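Side-chain contacts in TRAP-type C4-dicarboxylate:H+ symport system substrate-binding component DctP (PDB 4MX6), which binds succinate and probably delivers C4-dicarboxylates in the periplasm to the membrane components of a TRAP-type transporter: residues H43-N48 and W221-S226; V95-P100 and A253-L258; V149-L154 and V265-L270; K200-V205 and Q217-S222. All blocks are in the same frame, centred on the assembly; numbering follows the deposited sequence.

Contact 1: residues H43-N48 and W221-S226; sequences HVVAEN and WSNTYS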
loop_
_atom_site.group_PDB
_atom_site.type_symbol
_atom_site.label_atom_id
_atom_site.label_comp_id
_atom_site.label_asym_id
_atom_site.label_seq_id
_atom_site.Cartn_x
_atom_site.Cartn_y
_atom_site.Cartn_z
ATOM N N HIS A 43 -1.780 11.200 5.569
ATOM C CA HIS A 43 -1.117 10.018 5.057
ATOM C C HIS A 43 0.362 10.014 5.436
ATOM O O HIS A 43 0.874 10.981 6.031
ATOM C CB HIS A 43 -1.347 9.899 3.542
ATOM C CG HIS A 43 -0.703 10.970 2.721
ATOM N ND1 HIS A 43 0.642 10.945 2.425
ATOM C CD2 HIS A 43 -1.214 12.076 2.123
ATOM C CE1 HIS A 43 0.926 11.994 1.671
ATOM N NE2 HIS A 43 -0.178 12.697 1.477
ATOM N N VAL A 44 1.040 8.921 5.094
ATOM C CA VAL A 44 2.401 8.676 5.563
ATOM C C VAL A 44 3.469 8.831 4.487
ATOM O O VAL A 44 4.647 8.640 4.770
ATOM C CB VAL A 44 2.524 7.268 6.212
ATOM C CG1 VAL A 44 1.505 7.132 7.318
ATOM C CG2 VAL A 44 2.391 6.137 5.190
ATOM N N VAL A 45 3.087 9.111 3.246
ATOM C CA VAL A 45 4.065 9.183 2.165
ATOM C C VAL A 45 4.508 10.608 1.833
ATOM O O VAL A 45 3.959 11.586 2.321
ATOM C CB VAL A 45 3.591 8.440 0.893
ATOM C CG1 VAL A 45 3.326 6.965 1.219
ATOM C CG2 VAL A 45 2.366 9.087 0.254
ATOM N N ALA A 46 5.536 10.700 0.997
ATOM C CA ALA A 46 5.981 11.987 0.478
ATOM C C ALA A 46 4.915 12.589 -0.445
ATOM O O ALA A 46 4.057 11.892 -0.977
ATOM C CB ALA A 46 7.295 11.832 -0.261
ATOM N N GLU A 47 4.982 13.893 -0.648
ATOM C CA GLU A 47 4.018 14.575 -1.498
ATOM C C GLU A 47 4.092 14.106 -2.950
ATOM O O GLU A 47 3.055 13.934 -3.606
ATOM C CB GLU A 47 4.265 16.087 -1.421
ATOM C CG GLU A 47 3.404 16.892 -2.371
ATOM C CD GLU A 47 3.356 18.354 -2.032
ATOM O OE1 GLU A 47 3.174 18.682 -0.831
ATOM O OE2 GLU A 47 3.445 19.168 -2.974
ATOM N N ASN A 48 5.298 13.879 -3.455
ATOM C CA ASN A 48 5.495 13.664 -4.884
ATOM C C ASN A 48 5.454 12.161 -5.207
ATOM O O ASN A 48 6.443 11.554 -5.636
ATOM C CB ASN A 48 6.776 14.347 -5.377
ATOM C CG ASN A 48 6.717 15.857 -5.227
ATOM O OD1 ASN A 48 5.665 16.429 -4.928
ATOM N ND2 ASN A 48 7.839 16.513 -5.458
ATOM N N TRP A 221 8.991 1.110 -6.265
ATOM C CA TRP A 221 9.993 2.072 -6.726
ATOM C C TRP A 221 9.690 3.473 -6.196
ATOM O O TRP A 221 10.604 4.198 -5.826
ATOM C CB TRP A 221 10.110 2.117 -8.255
ATOM C CG TRP A 221 10.544 0.835 -8.877
ATOM C CD1 TRP A 221 9.788 0.039 -9.669
ATOM C CD2 TRP A 221 11.827 0.197 -8.776
ATOM N NE1 TRP A 221 10.500 -1.052 -10.068
ATOM C CE2 TRP A 221 11.753 -0.993 -9.530
ATOM C CE3 TRP A 221 13.023 0.506 -8.126
ATOM C CZ2 TRP A 221 12.825 -1.866 -9.658
ATOM C CZ3 TRP A 221 14.091 -0.366 -8.272
ATOM C CH2 TRP A 221 13.978 -1.533 -9.035
ATOM N N SER A 222 8.418 3.870 -6.188
ATOM C CA SER A 222 8.059 5.224 -5.776
ATOM C C SER A 222 8.425 5.489 -4.326
ATOM O O SER A 222 8.982 6.543 -4.023
ATOM C CB SER A 222 6.568 5.473 -5.976
ATOM O OG SER A 222 6.138 6.614 -5.244
ATOM N N ASN A 223 8.117 4.574 -3.419
ATOM C CA ASN A 223 8.517 4.763 -2.024
ATOM C C ASN A 223 10.039 4.654 -1.836
ATOM O O ASN A 223 10.642 5.403 -1.058
ATOM C CB ASN A 223 7.790 3.793 -1.099
ATOM C CG ASN A 223 6.415 4.294 -0.697
ATOM O OD1 ASN A 223 6.148 5.513 -0.676
ATOM N ND2 ASN A 223 5.546 3.369 -0.343
ATOM N N THR A 224 10.660 3.727 -2.557
ATOM C CA THR A 224 12.093 3.501 -2.441
ATOM C C THR A 224 12.845 4.771 -2.839
ATOM O O THR A 224 13.823 5.154 -2.180
ATOM C CB THR A 224 12.510 2.301 -3.308
ATOM O OG1 THR A 224 11.825 1.131 -2.866
ATOM C CG2 THR A 224 14.001 2.034 -3.235
ATOM N N TYR A 225 12.402 5.413 -3.920
ATOM C CA TYR A 225 13.012 6.656 -4.381
ATOM C C TYR A 225 12.710 7.838 -3.469
ATOM O O TYR A 225 13.618 8.524 -2.996
ATOM C CB TYR A 225 12.579 6.982 -5.816
ATOM C CG TYR A 225 13.134 8.308 -6.267
ATOM C CD1 TYR A 225 14.489 8.462 -6.501
ATOM C CD2 TYR A 225 12.324 9.425 -6.397
ATOM C CE1 TYR A 225 15.023 9.681 -6.881
ATOM C CE2 TYR A 225 12.839 10.652 -6.775
ATOM C CZ TYR A 225 14.194 10.776 -7.018
ATOM O OH TYR A 225 14.718 12.003 -7.397
ATOM N N SER A 226 11.428 8.050 -3.187
ATOM C CA SER A 226 11.027 9.254 -2.467
ATOM C C SER A 226 11.502 9.258 -1.007
ATOM O O SER A 226 11.730 10.322 -0.453
ATOM C CB SER A 226 9.517 9.501 -2.552
ATOM O OG SER A 226 8.777 8.429 -2.009
HETATM O O HOH W 1 6.984 8.157 0.075
HETATM O O HOH W 2 6.935 8.826 -6.496
#
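The amide of Asn223 meets Val45 through its oxygen. OD1 lies 3.7 Å from CG1 of Val45, and the two side chains cross at about a right angle. The Val45 torsion puts CG1 beside its own backbone N (chi1 -59°), on the branch that faces the amide. The imidazole of His43 does not touch helix 221-226; it accepts from Val45 N within the loop. Val45 N lies 3.2 Å from His43 ND1 and sits at the ring edge, in the ring plane. One turn after Asn223, Ser226 CB rests against Ala46 CB at 4.0 Å.

No direct hydrogen bond joins the two segments; water does that work. One water accepts from Ala46 N at 3.1 Å. It donates to Asn223 OD1 at 2.9 Å and to Ser226 OG. A second water accepts from Ser222 OG at 2.7 Å and donates to the carbonyl of Asn48. Ser226 OG also donates to Ser222 O over 2.8 Å. Ser226 N reaches the same oxygen from the opposite face of the carbonyl plane. With an alanine at Ser226, the first water is likely to lose one of its acceptors and Ser222 O its second donor.

Asn223 ND2 bonds to Asn219 OD1 and to the bound succinate. The loop 43-48 joins strand 37-42 to helix 50-65, and Val45 also touches Lys51 and Tyr246. Behind the contact, Trp221 and Tyr225 seat helix 221-226 on helix 260-295.

Contact 2: residues V95-P100 and A253-L258; sequences VQFVAP and AFWKSL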
loop_
_atom_site.group_PDB
_atom_site.type_symbol
_atom_site.label_atom_id
_atom_site.label_comp_id
_atom_site.label_asym_id
_atom_site.label_seq_id
_atom_site.Cartn_x
_atom_site.Cartn_y
_atom_site.Cartn_z
ATOM N N VAL A 95 -9.650 12.871 11.909
ATOM C CA VAL A 95 -9.272 12.988 10.501
ATOM C C VAL A 95 -10.465 12.405 9.734
ATOM O O VAL A 95 -11.167 11.551 10.271
ATOM C CB VAL A 95 -7.915 12.257 10.202
ATOM C CG1 VAL A 95 -7.999 10.754 10.446
ATOM C CG2 VAL A 95 -7.419 12.547 8.809
ATOM N N GLN A 96 -10.695 12.871 8.511
ATOM C CA GLN A 96 -11.884 12.500 7.749
ATOM C C GLN A 96 -11.589 11.516 6.609
ATOM O O GLN A 96 -12.464 10.736 6.239
ATOM C CB GLN A 96 -12.573 13.761 7.212
ATOM C CG GLN A 96 -13.317 14.535 8.293
ATOM C CD GLN A 96 -12.397 15.171 9.318
ATOM O OE1 GLN A 96 -11.483 15.929 8.976
ATOM N NE2 GLN A 96 -12.639 14.878 10.589
ATOM N N PHE A 97 -10.380 11.554 6.051
ATOM C CA PHE A 97 -9.951 10.607 5.019
ATOM C C PHE A 97 -8.540 10.138 5.304
ATOM O O PHE A 97 -7.677 10.942 5.632
ATOM C CB PHE A 97 -10.001 11.228 3.607
ATOM C CG PHE A 97 -11.387 11.602 3.167
ATOM C CD1 PHE A 97 -12.228 10.691 2.559
ATOM C CD2 PHE A 97 -11.878 12.875 3.411
ATOM C CE1 PHE A 97 -13.521 11.056 2.177
ATOM C CE2 PHE A 97 -13.167 13.224 3.043
ATOM C CZ PHE A 97 -13.973 12.311 2.439
ATOM N N VAL A 98 -8.336 8.833 5.169
ATOM C CA VAL A 98 -7.008 8.235 5.150
ATOM C C VAL A 98 -6.988 7.199 4.024
ATOM O O VAL A 98 -8.046 6.836 3.486
ATOM C CB VAL A 98 -6.621 7.607 6.513
ATOM C CG1 VAL A 98 -6.492 8.703 7.575
ATOM C CG2 VAL A 98 -7.623 6.545 6.959
ATOM N N ALA A 99 -5.799 6.734 3.651
ATOM C CA ALA A 99 -5.673 5.760 2.572
ATOM C C ALA A 99 -4.537 4.782 2.890
ATOM O O ALA A 99 -3.481 4.786 2.240
ATOM C CB ALA A 99 -5.485 6.446 1.226
ATOM N N PRO A 100 -4.747 3.934 3.908
ATOM C CA PRO A 100 -3.713 2.973 4.292
ATOM C C PRO A 100 -3.510 1.901 3.250
ATOM O O PRO A 100 -4.441 1.515 2.532
ATOM C CB PRO A 100 -4.274 2.333 5.577
ATOM C CG PRO A 100 -5.444 3.199 5.991
ATOM C CD PRO A 100 -5.968 3.763 4.714
ATOM N N ALA A 253 -19.545 7.787 10.491
ATOM C CA ALA A 253 -20.117 8.936 11.178
ATOM C C ALA A 253 -19.906 10.215 10.366
ATOM O O ALA A 253 -20.834 11.007 10.199
ATOM C CB ALA A 253 -19.526 9.070 12.574
ATOM N N PHE A 254 -18.699 10.431 9.852
ATOM C CA PHE A 254 -18.460 11.620 9.043
ATOM C C PHE A 254 -19.247 11.569 7.735
ATOM O O PHE A 254 -19.900 12.539 7.343
ATOM C CB PHE A 254 -16.980 11.818 8.732
ATOM C CG PHE A 254 -16.744 12.913 7.746
ATOM C CD1 PHE A 254 -16.966 14.238 8.099
ATOM C CD2 PHE A 254 -16.346 12.629 6.449
ATOM C CE1 PHE A 254 -16.775 15.251 7.178
ATOM C CE2 PHE A 254 -16.160 13.646 5.534
ATOM C CZ PHE A 254 -16.381 14.955 5.902
ATOM N N TRP A 255 -19.213 10.426 7.071
ATOM C CA TRP A 255 -19.845 10.318 5.765
ATOM C C TRP A 255 -21.356 10.578 5.877
ATOM O O TRP A 255 -21.923 11.299 5.060
ATOM C CB TRP A 255 -19.540 8.939 5.184
ATOM C CG TRP A 255 -19.633 8.803 3.683
ATOM C CD1 TRP A 255 -20.345 7.855 3.007
ATOM C CD2 TRP A 255 -18.954 9.581 2.679
ATOM N NE1 TRP A 255 -20.165 7.999 1.659
ATOM C CE2 TRP A 255 -19.318 9.050 1.428
ATOM C CE3 TRP A 255 -18.084 10.671 2.714
ATOM C CZ2 TRP A 255 -18.851 9.568 0.225
ATOM C CZ3 TRP A 255 -17.623 11.187 1.508
ATOM C CH2 TRP A 255 -18.013 10.642 0.289
ATOM N N LYS A 256 -21.981 10.023 6.909
ATOM C CA LYS A 256 -23.406 10.247 7.152
ATOM C C LYS A 256 -23.718 11.682 7.581
ATOM O O LYS A 256 -24.846 12.142 7.409
ATOM C CB LYS A 256 -23.926 9.265 8.203
ATOM C CG LYS A 256 -24.108 7.862 7.656
ATOM C CD LYS A 256 -24.571 6.871 8.711
ATOM C CE LYS A 256 -24.804 5.495 8.095
ATOM N NZ LYS A 256 -25.028 4.438 9.118
ATOM N N SER A 257 -22.734 12.395 8.125
ATOM C CA SER A 257 -22.954 13.761 8.619
ATOM C C SER A 257 -23.038 14.778 7.484
ATOM O O SER A 257 -23.460 15.919 7.699
ATOM C CB SER A 257 -21.846 14.170 9.595
ATOM O OG SER A 257 -20.656 14.566 8.935
ATOM N N LEU A 258 -22.632 14.382 6.285
ATOM C CA LEU A 258 -22.699 15.281 5.138
ATOM C C LEU A 258 -24.104 15.335 4.548
ATOM O O LEU A 258 -24.796 14.318 4.494
ATOM C CB LEU A 258 -21.749 14.810 4.043
ATOM C CG LEU A 258 -20.261 14.851 4.379
ATOM C CD1 LEU A 258 -19.458 14.085 3.345
ATOM C CD2 LEU A 258 -19.781 16.285 4.456
#
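Gln96 and Phe254 meet because the CB of each points at the other segment and the torsions carry the groups together. The Gln96 CG lies beside its own backbone N (chi1 -74°), and the chain then bends at its second torsion. The Phe254 ring extends on the side of its carbonyl carbon (chi1 172°). This brings Gln96 CG over the centre of the ring, 3.6 Å from the Phe254 centroid, in a CH-pi contact. Gln96 CB covers the CD2 side of the same face, with CB to Phe254 CD2 at 4.0 Å. The amide of Gln96 looks elsewhere: OE1 accepts from Lys40 N and NE2 bonds to Asn93.

Phe97 adds a second aromatic group. Its CE2 touches Phe254 CE2 at 3.9 Å. The centroids of Phe97 and Phe254 are 5.9 Å apart and the ring planes stand at 85°, but the approach is oblique. Trp255 CZ3 comes to the edge of the Phe97 ring, near its plane, at 3.9 Å from CZ. On the helix, Ser257 N and Ser257 OG both bond to Phe254 O, the hydroxyl at 2.7 Å. If Phe254 were an alanine, the Gln96 methylenes would probably lose their ring face and a gap would open beside Phe97.

Outside the pair, Phe58 of helix 50-65 makes an edge-to-face contact with Phe97. The backbone of 95-100 bonds both to strand 37-42 and to strand 243-251. The aromatic cluster joins this loop to helix 252-257 in one lobe, consistent with the periplasmic-binding-protein fold of this family.

Contact 3: residues V149-L154 and V265-L270; sequences VGLGYL and VIKEAL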
loop_
_atom_site.group_PDB
_atom_site.type_symbol
_atom_site.label_atom_id
_atom_site.label_comp_id
_atom_site.label_asym_id
_atom_site.label_seq_id
_atom_site.Cartn_x
_atom_site.Cartn_y
_atom_site.Cartn_z
ATOM N N VAL A 149 -15.852 3.143 6.110
ATOM C CA VAL A 149 -16.475 3.130 4.794
ATOM C C VAL A 149 -15.390 3.102 3.727
ATOM O O VAL A 149 -14.538 3.984 3.678
ATOM C CB VAL A 149 -17.348 4.395 4.579
ATOM C CG1 VAL A 149 -17.935 4.422 3.165
ATOM C CG2 VAL A 149 -18.455 4.476 5.614
ATOM N N GLY A 150 -15.406 2.071 2.895
ATOM C CA GLY A 150 -14.463 1.966 1.793
ATOM C C GLY A 150 -14.954 2.699 0.569
ATOM O O GLY A 150 -16.015 2.384 0.029
ATOM N N LEU A 151 -14.163 3.659 0.108
ATOM C CA LEU A 151 -14.577 4.534 -0.980
ATOM C C LEU A 151 -13.935 4.213 -2.322
ATOM O O LEU A 151 -14.496 4.545 -3.356
ATOM C CB LEU A 151 -14.314 5.993 -0.590
ATOM C CG LEU A 151 -15.164 6.461 0.590
ATOM C CD1 LEU A 151 -14.782 7.869 0.989
ATOM C CD2 LEU A 151 -16.643 6.386 0.229
ATOM N N GLY A 152 -12.785 3.557 -2.323
ATOM C CA GLY A 152 -12.143 3.174 -3.561
ATOM C C GLY A 152 -10.774 2.576 -3.291
ATOM O O GLY A 152 -10.272 2.628 -2.170
ATOM N N TYR A 153 -10.196 2.000 -4.336
ATOM C CA TYR A 153 -8.834 1.486 -4.328
ATOM C C TYR A 153 -7.934 2.495 -5.037
ATOM O O TYR A 153 -8.294 3.037 -6.086
ATOM C CB TYR A 153 -8.751 0.156 -5.063
ATOM C CG TYR A 153 -9.424 -1.000 -4.358
ATOM C CD1 TYR A 153 -8.828 -1.600 -3.259
ATOM C CD2 TYR A 153 -10.630 -1.519 -4.813
ATOM C CE1 TYR A 153 -9.411 -2.683 -2.633
ATOM C CE2 TYR A 153 -11.231 -2.596 -4.176
ATOM C CZ TYR A 153 -10.617 -3.169 -3.086
ATOM O OH TYR A 153 -11.161 -4.256 -2.436
ATOM N N LEU A 154 -6.738 2.702 -4.499
ATOM C CA LEU A 154 -5.735 3.558 -5.115
ATOM C C LEU A 154 -4.457 2.734 -5.260
ATOM O O LEU A 154 -4.008 2.111 -4.301
ATOM C CB LEU A 154 -5.498 4.800 -4.251
ATOM C CG LEU A 154 -4.348 5.703 -4.675
ATOM C CD1 LEU A 154 -4.603 6.351 -6.028
ATOM C CD2 LEU A 154 -4.110 6.776 -3.618
ATOM N N VAL A 265 -20.944 15.441 -4.470
ATOM C CA VAL A 265 -19.874 16.228 -5.077
ATOM C C VAL A 265 -18.500 15.785 -4.544
ATOM O O VAL A 265 -17.537 15.611 -5.314
ATOM C CB VAL A 265 -20.087 17.736 -4.821
ATOM C CG1 VAL A 265 -18.931 18.550 -5.372
ATOM C CG2 VAL A 265 -21.393 18.206 -5.449
ATOM N N ILE A 266 -18.401 15.593 -3.232
ATOM C CA ILE A 266 -17.154 15.148 -2.619
ATOM C C ILE A 266 -16.745 13.762 -3.134
ATOM O O ILE A 266 -15.578 13.527 -3.445
ATOM C CB ILE A 266 -17.279 15.192 -1.082
ATOM C CG1 ILE A 266 -17.403 16.648 -0.625
ATOM C CG2 ILE A 266 -16.097 14.492 -0.429
ATOM C CD1 ILE A 266 -17.843 16.814 0.795
ATOM N N LYS A 267 -17.713 12.857 -3.253
ATOM C CA LYS A 267 -17.433 11.509 -3.745
ATOM C C LYS A 267 -16.935 11.542 -5.184
ATOM O O LYS A 267 -15.982 10.844 -5.528
ATOM C CB LYS A 267 -18.683 10.632 -3.629
ATOM C CG LYS A 267 -18.498 9.202 -4.153
ATOM C CD LYS A 267 -17.314 8.453 -3.534
ATOM C CE LYS A 267 -17.439 6.943 -3.721
ATOM N NZ LYS A 267 -17.511 6.548 -5.150
ATOM N N GLU A 268 -17.552 12.365 -6.025
ATOM C CA GLU A 268 -17.122 12.455 -7.413
ATOM C C GLU A 268 -15.706 13.030 -7.502
ATOM O O GLU A 268 -14.898 12.577 -8.316
ATOM C CB GLU A 268 -18.100 13.294 -8.236
ATOM C CG GLU A 268 -17.628 13.609 -9.647
ATOM C CD GLU A 268 -17.422 12.377 -10.513
ATOM O OE1 GLU A 268 -18.072 11.340 -10.254
ATOM O OE2 GLU A 268 -16.615 12.454 -11.470
ATOM N N ALA A 269 -15.395 14.003 -6.649
ATOM C CA ALA A 269 -14.055 14.578 -6.608
ATOM C C ALA A 269 -13.054 13.508 -6.177
ATOM O O ALA A 269 -11.948 13.412 -6.724
ATOM C CB ALA A 269 -14.008 15.774 -5.656
ATOM N N LEU A 270 -13.436 12.702 -5.191
ATOM C CA LEU A 270 -12.579 11.616 -4.748
ATOM C C LEU A 270 -12.317 10.616 -5.876
ATOM O O LEU A 270 -11.192 10.206 -6.102
ATOM C CB LEU A 270 -13.211 10.923 -3.549
ATOM C CG LEU A 270 -12.254 10.065 -2.752
ATOM C CD1 LEU A 270 -11.415 10.956 -1.847
ATOM C CD2 LEU A 270 -13.046 9.105 -1.940
#
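Leu151 and Leu270 make the apolar part of this contact, their side chains meeting at about a right angle. Leu151 reaches out from the strand and Leu270 from the helix. The methyl CD2 of Leu270 packs against both CB and CD1 of Leu151, each at 3.6 Å. Leu270 places this methyl by turning CG away from its backbone N (chi1 -163°). Its neighbours outside the pair include Met54 and Phe58 of helix 50-65.

The aliphatic part of Lys267 supplies a second, looser contact. Two bends in the Lys267 chain bring CE to Leu151 and NZ to Asp271. CE of Lys267 is 4.1 Å from Leu151 CD2 and 3.8 Å from Leu151 O. The ammonium group makes no hydrogen bond across the pair. It forms a salt bridge with Asp271, one turn along the same helix.

Backbone bonding shapes the strand side. Leu151 and Gly152 both face Val248 of strand 243-251, which is a classic beta bulge. Leu151, on the bulge, points toward the helix, and a glycine follows it. The contact therefore joins helix 260-295 to a bulged part of strand 148-158, paired antiparallel with strand 243-251, a helix-on-sheet layer of the binding-protein fold.

Contact 4: residues K200-V205 and Q217-S222; sequences KPFSEV and QENTWS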
loop_
_atom_site.group_PDB
_atom_site.type_symbol
_atom_site.label_atom_id
_atom_site.label_comp_id
_atom_site.label_asym_id
_atom_site.label_seq_id
_atom_site.Cartn_x
_atom_site.Cartn_y
_atom_site.Cartn_z
ATOM N N LYS A 200 7.034 -2.415 11.782
ATOM C CA LYS A 200 7.363 -1.042 12.162
ATOM C C LYS A 200 6.604 -0.059 11.282
ATOM O O LYS A 200 6.346 -0.342 10.122
ATOM C CB LYS A 200 8.866 -0.765 12.012
ATOM C CG LYS A 200 9.772 -1.564 12.927
ATOM C CD LYS A 200 9.647 -1.110 14.364
ATOM C CE LYS A 200 10.561 -1.895 15.275
ATOM N NZ LYS A 200 10.569 -1.352 16.657
ATOM N N PRO A 201 6.284 1.125 11.819
ATOM C CA PRO A 201 5.612 2.148 11.005
ATOM C C PRO A 201 6.515 2.685 9.894
ATOM O O PRO A 201 7.745 2.744 10.031
ATOM C CB PRO A 201 5.289 3.239 12.017
ATOM C CG PRO A 201 6.212 3.026 13.117
ATOM C CD PRO A 201 6.491 1.570 13.203
ATOM N N PHE A 202 5.882 3.120 8.815
ATOM C CA PHE A 202 6.588 3.563 7.629
ATOM C C PHE A 202 7.563 4.686 7.938
ATOM O O PHE A 202 8.638 4.741 7.352
ATOM C CB PHE A 202 5.582 4.015 6.580
ATOM C CG PHE A 202 6.186 4.368 5.257
ATOM C CD1 PHE A 202 6.854 3.409 4.505
ATOM C CD2 PHE A 202 6.075 5.650 4.747
ATOM C CE1 PHE A 202 7.363 3.723 3.264
ATOM C CE2 PHE A 202 6.580 5.959 3.497
ATOM C CZ PHE A 202 7.241 4.995 2.764
ATOM N N SER A 203 7.196 5.591 8.841
ATOM C CA SER A 203 8.044 6.741 9.141
ATOM C C SER A 203 9.429 6.371 9.670
ATOM O O SER A 203 10.350 7.187 9.611
ATOM C CB SER A 203 7.330 7.642 10.143
ATOM O OG SER A 203 7.191 6.994 11.394
ATOM N N GLU A 204 9.586 5.155 10.193
ATOM C CA GLU A 204 10.857 4.734 10.777
ATOM C C GLU A 204 11.791 4.022 9.807
ATOM O O GLU A 204 12.931 3.749 10.138
ATOM C CB GLU A 204 10.586 3.771 11.934
ATOM C CG GLU A 204 9.866 4.384 13.119
ATOM C CD GLU A 204 9.736 3.410 14.280
ATOM O OE1 GLU A 204 10.510 2.441 14.334
ATOM O OE2 GLU A 204 8.865 3.616 15.142
ATOM N N VAL A 205 11.310 3.668 8.627
ATOM C CA VAL A 205 12.032 2.711 7.802
ATOM C C VAL A 205 13.406 3.215 7.371
ATOM O O VAL A 205 14.389 2.486 7.475
ATOM C CB VAL A 205 11.206 2.266 6.588
ATOM C CG1 VAL A 205 12.005 1.324 5.720
ATOM C CG2 VAL A 205 9.935 1.575 7.066
ATOM N N GLN A 217 14.038 -4.469 3.410
ATOM C CA GLN A 217 12.615 -4.173 3.444
ATOM C C GLN A 217 12.025 -4.493 2.073
ATOM O O GLN A 217 12.723 -5.024 1.203
ATOM C CB GLN A 217 12.359 -2.719 3.893
ATOM C CG GLN A 217 13.018 -1.627 3.040
ATOM C CD GLN A 217 12.224 -1.274 1.796
ATOM O OE1 GLN A 217 11.094 -0.804 1.884
ATOM N NE2 GLN A 217 12.811 -1.512 0.627
ATOM N N GLU A 218 10.736 -4.217 1.888
ATOM C CA GLU A 218 10.060 -4.448 0.605
ATOM C C GLU A 218 9.222 -3.210 0.303
ATOM O O GLU A 218 8.489 -2.714 1.169
ATOM C CB GLU A 218 9.174 -5.705 0.644
ATOM C CG GLU A 218 8.222 -5.747 1.834
ATOM C CD GLU A 218 7.054 -6.722 1.696
ATOM O OE1 GLU A 218 7.124 -7.649 0.873
ATOM O OE2 GLU A 218 6.040 -6.526 2.404
ATOM N N ASN A 219 9.297 -2.710 -0.923
ATOM C CA ASN A 219 8.509 -1.531 -1.270
ATOM C C ASN A 219 8.527 -1.269 -2.768
ATOM O O ASN A 219 9.272 -1.900 -3.522
ATOM C CB ASN A 219 8.951 -0.282 -0.487
ATOM C CG ASN A 219 7.764 0.417 0.124
ATOM O OD1 ASN A 219 6.835 0.796 -0.596
ATOM N ND2 ASN A 219 7.727 0.503 1.444
ATOM N N THR A 220 7.694 -0.331 -3.193
ATOM C CA THR A 220 7.612 0.019 -4.594
ATOM C C THR A 220 8.737 0.970 -4.973
ATOM O O THR A 220 9.357 1.605 -4.109
ATOM C CB THR A 220 6.269 0.701 -4.908
ATOM O OG1 THR A 220 6.255 1.966 -4.231
ATOM C CG2 THR A 220 5.086 -0.165 -4.452
ATOM N N TRP A 221 8.991 1.110 -6.265
ATOM C CA TRP A 221 9.993 2.072 -6.726
ATOM C C TRP A 221 9.690 3.473 -6.196
ATOM O O TRP A 221 10.604 4.198 -5.826
ATOM C CB TRP A 221 10.110 2.117 -8.255
ATOM C CG TRP A 221 10.544 0.835 -8.877
ATOM C CD1 TRP A 221 9.788 0.039 -9.669
ATOM C CD2 TRP A 221 11.827 0.197 -8.776
ATOM N NE1 TRP A 221 10.500 -1.052 -10.068
ATOM C CE2 TRP A 221 11.753 -0.993 -9.530
ATOM C CE3 TRP A 221 13.023 0.506 -8.126
ATOM C CZ2 TRP A 221 12.825 -1.866 -9.658
ATOM C CZ3 TRP A 221 14.091 -0.366 -8.272
ATOM C CH2 TRP A 221 13.978 -1.533 -9.035
ATOM N N SER A 222 8.418 3.870 -6.188
ATOM C CA SER A 222 8.059 5.224 -5.776
ATOM C C SER A 222 8.425 5.489 -4.326
ATOM O O SER A 222 8.982 6.543 -4.023
ATOM C CB SER A 222 6.568 5.473 -5.976
ATOM O OG SER A 222 6.138 6.614 -5.244
#
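This is a small buried contact between the turn before helix 205-210 and strand 217-219, at the wall of the succinate site. Segment 200-205 leads from strand 196-199 into helix 205-210. Segment 217-222 runs from strand 217-219 into helix 221-226.

Phe202 meets Asn219 edge-on. Asn219 ND2 lies at the rim of the ring, near its plane, 3.7 Å from Phe202 CE1. Ring and amide planes are 54° apart. The Phe202 ring gets there with CG trans to the backbone N (chi1 -174°). A little further along, Val205 CG1 touches Gln217 CG at 4.1 Å, the two chains crossing at about a right angle.

The amide of Asn219 is held at several points. OD1 accepts from Thr220 N at 3.0 Å, with the donor in the carbonyl plane on a lone pair. The same oxygen takes a bond from Asn223 ND2. ND2 of Asn219 bonds to the bound succinate. These bonds fix the rotation of the amide, so its nitrogen faces ligand and ring together. Thr220 follows at the N-cap position of helix 221-226, where its OG1 caps Asn223 N through a weak bond.

Phe202 and Val205 also touch Arg179, another succinate-binding residue. An asparagine just before the N-cap residue, backed by a phenylalanine edge, here forms part of the dicarboxylate pocket of a TRAP solute-binding protein.

In the fold
Contacts 1 and 4 form one group at the ligand. Their centres are about 9 Å apart, they share Trp221 and Ser222, and each supplies an asparagine to the succinate. Phe202 ties them together: its CZ is 3.6 Å from Asn223 CG, and its CE2 is 4.1 Å from Val45 CG1. Contacts 2 and 3 form a second group, centres about 10 Å apart. There Phe97 CE1 touches Leu151 CD1 at 3.6 Å, and Trp255 CZ2 lies 3.9 Å from Leu151 CD2. The groups are separate, with contacts 3 and 4 about 25 Å apart between centres. The side chain of Phe97 is still about 14 Å from the bound succinate at the nearest atoms.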